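Flavin-containing monooxygenase (Allium sativum, PDB 6WPU) probably oxidises the sulfur of S-allyl-L-cysteine, using a bound flavin-adenine dinucleotide as the cofactor that activates oxygen. Local coordinates at residues P65-D70 / S204-I209. Numbering follows the deposited sequence.
Sequences PDTEPD and SHNYRI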
loop_
_atom_site.group_PDB
_atom_site.type_symbol
_atom_site.label_atom_id
_atom_site.label_comp_id
_atom_site.label_asym_id
_atom_site.label_seq_id
_atom_site.Cartn_x
_atom_site.Cartn_y
_atom_site.Cartn_z
ATOM N N PRO A 65 -7.966 15.181 7.448
ATOM C CA PRO A 65 -9.434 15.133 7.437
ATOM C C PRO A 65 -10.017 15.492 6.085
ATOM O O PRO A 65 -11.224 15.310 5.897
ATOM C CB PRO A 65 -9.838 16.164 8.503
ATOM C CG PRO A 65 -8.567 16.697 9.084
ATOM C CD PRO A 65 -7.456 16.373 8.141
ATOM N N ASP A 66 -9.206 16.015 5.160
ATOM C CA ASP A 66 -9.670 16.280 3.802
ATOM C C ASP A 66 -10.207 15.005 3.187
ATOM O O ASP A 66 -9.652 13.919 3.397
ATOM C CB ASP A 66 -8.531 16.790 2.907
ATOM C CG ASP A 66 -7.978 18.141 3.331
ATOM O OD1 ASP A 66 -8.514 18.771 4.268
ATOM O OD2 ASP A 66 -6.975 18.571 2.709
ATOM N N THR A 67 -11.281 15.142 2.405
ATOM C CA THR A 67 -11.805 14.055 1.589
ATOM C C THR A 67 -12.151 14.603 0.213
ATOM O O THR A 67 -12.265 15.815 0.013
ATOM C CB THR A 67 -13.055 13.407 2.193
ATOM O OG1 THR A 67 -14.074 14.399 2.315
ATOM C CG2 THR A 67 -12.765 12.830 3.556
ATOM N N GLU A 68 -12.337 13.698 -0.730
ATOM C CA GLU A 68 -12.605 14.158 -2.083
ATOM C C GLU A 68 -14.064 14.604 -2.212
ATOM O O GLU A 68 -14.947 14.061 -1.545
ATOM C CB GLU A 68 -12.270 13.054 -3.083
ATOM C CG GLU A 68 -10.747 12.783 -3.063
ATOM C CD GLU A 68 -10.264 11.688 -4.013
ATOM O OE1 GLU A 68 -11.087 11.142 -4.799
ATOM O OE2 GLU A 68 -9.042 11.377 -3.964
ATOM N N PRO A 69 -14.329 15.634 -3.022
ATOM C CA PRO A 69 -15.708 16.145 -3.129
ATOM C C PRO A 69 -16.700 15.101 -3.630
ATOM O O PRO A 69 -17.879 15.167 -3.284
ATOM C CB PRO A 69 -15.574 17.321 -4.109
ATOM C CG PRO A 69 -14.128 17.659 -4.120
ATOM C CD PRO A 69 -13.371 16.413 -3.821
ATOM N N ASP A 70 -16.255 14.134 -4.438
ATOM C CA ASP A 70 -17.099 13.019 -4.853
ATOM C C ASP A 70 -16.916 11.895 -3.840
ATOM O O ASP A 70 -15.830 11.294 -3.790
ATOM C CB ASP A 70 -16.709 12.554 -6.262
ATOM C CG ASP A 70 -17.466 11.310 -6.720
ATOM O OD1 ASP A 70 -18.368 10.831 -6.003
ATOM O OD2 ASP A 70 -17.155 10.803 -7.814
ATOM N N SER A 204 -14.398 3.836 0.935
ATOM C CA SER A 204 -13.656 4.008 2.183
ATOM C C SER A 204 -12.467 4.939 2.037
ATOM O O SER A 204 -11.944 5.413 3.051
ATOM C CB SER A 204 -13.145 2.658 2.685
ATOM O OG SER A 204 -12.242 2.080 1.752
ATOM N N HIS A 205 -12.017 5.200 0.803
ATOM C CA HIS A 205 -10.972 6.199 0.597
ATOM C C HIS A 205 -11.338 7.524 1.248
ATOM O O HIS A 205 -10.456 8.277 1.666
ATOM C CB HIS A 205 -10.728 6.406 -0.895
ATOM C CG HIS A 205 -9.695 7.449 -1.202
ATOM N ND1 HIS A 205 -8.366 7.302 -0.864
ATOM C CD2 HIS A 205 -9.793 8.638 -1.846
ATOM C CE1 HIS A 205 -7.694 8.367 -1.268
ATOM N NE2 HIS A 205 -8.532 9.187 -1.878
ATOM N N ASN A 206 -12.629 7.812 1.378
ATOM C CA ASN A 206 -13.076 9.059 1.975
ATOM C C ASN A 206 -13.558 8.881 3.412
ATOM O O ASN A 206 -14.141 9.812 3.979
ATOM C CB ASN A 206 -14.163 9.682 1.096
ATOM C CG ASN A 206 -13.630 10.058 -0.275
ATOM O OD1 ASN A 206 -12.646 10.790 -0.376
ATOM N ND2 ASN A 206 -14.249 9.542 -1.330
ATOM N N TYR A 207 -13.309 7.722 4.030
ATOM C CA TYR A 207 -13.750 7.526 5.406
ATOM C C TYR A 207 -12.721 8.125 6.356
ATOM O O TYR A 207 -11.520 7.852 6.237
ATOM C CB TYR A 207 -13.971 6.045 5.738
ATOM C CG TYR A 207 -14.322 5.922 7.207
ATOM C CD1 TYR A 207 -15.571 6.367 7.683
ATOM C CD2 TYR A 207 -13.396 5.461 8.130
ATOM C CE1 TYR A 207 -15.890 6.306 9.033
ATOM C CE2 TYR A 207 -13.705 5.401 9.499
ATOM C CZ TYR A 207 -14.956 5.831 9.933
ATOM O OH TYR A 207 -15.274 5.786 11.262
ATOM N N ARG A 208 -13.187 8.937 7.306
ATOM C CA ARG A 208 -12.279 9.573 8.256
ATOM C C ARG A 208 -12.678 9.340 9.706
ATOM O O ARG A 208 -11.829 8.970 10.528
ATOM C CB ARG A 208 -12.200 11.079 8.004
ATOM C CG ARG A 208 -11.555 11.434 6.654
ATOM C CD ARG A 208 -10.116 10.913 6.552
ATOM N NE ARG A 208 -9.559 11.323 5.272
ATOM C CZ ARG A 208 -9.530 10.555 4.190
ATOM N NH1 ARG A 208 -9.994 9.301 4.238
ATOM N NH2 ARG A 208 -9.017 11.044 3.065
ATOM N N ILE A 209 -13.951 9.573 10.040
ATOM C CA ILE A 209 -14.391 9.604 11.433
ATOM C C ILE A 209 -15.794 9.019 11.535
ATOM O O ILE A 209 -16.553 9.042 10.556
ATOM C CB ILE A 209 -14.345 11.033 12.016
ATOM C CG1 ILE A 209 -15.199 12.000 11.182
ATOM C CG2 ILE A 209 -12.894 11.508 12.153
ATOM C CD1 ILE A 209 -15.602 13.302 11.931
#
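N206 and R208 grip the backbone of loop 65-70 with side-chain groups, the amide at the N-H of E68 and the guanidinium at the carbonyl of D66. The contact joins two loops of a two-domain flavin-containing monooxygenase: 65-70 follows strand 47-52 of the parallel sheet on the FAD-binding side, and 204-209, opening with a short 3-10 turn at 204-205, follows strand 200-203 of the mixed sheet. The tight part runs through H205, N206 and R208. Asparagine suits its place because a short amide can stand in for a peptide group: OD1 of N206 takes the backbone N-H of E68 at 2.9 Å, nearly straight at 165°, although the donor lies above the amide plane. Beside it H205, whose CG is anti to the backbone N (chi1 178°), presents its ring edge to E68. NE2 donates in the ring plane to OE2 of E68 over 3.1 Å, meeting the carboxylate from above its plane. R78 and S73 hold OE1 of E68 and the N-H of V81 shares OE2, so the buried carboxylate has several partners, while S84 bonds ND1 of H205. The side chain of H205 lies about 7 Å from FAD, placing the contact near the cofactor. Arginine suits a place lined with backbone carbonyls because its guanidinium carries several N-H donors: NH1 of R208 binds the carbonyls of H205 and Y207, folding the side chain back onto its own segment, and NE bonds to O of T64 and weakly to O of D66. By contrast, the side chains of P65 and D66 are loose and exposed, their CB atoms directed away from 204-209. T67 bridges the two regimes, its CG2 lying over one guanidinium face, toward the rim, and 3.6 Å from CG of R208. NH2 of R208 donates to O of D66 at 3.0 Å, in the carbonyl plane but bent (131°) and tilted from the guanidinium plane.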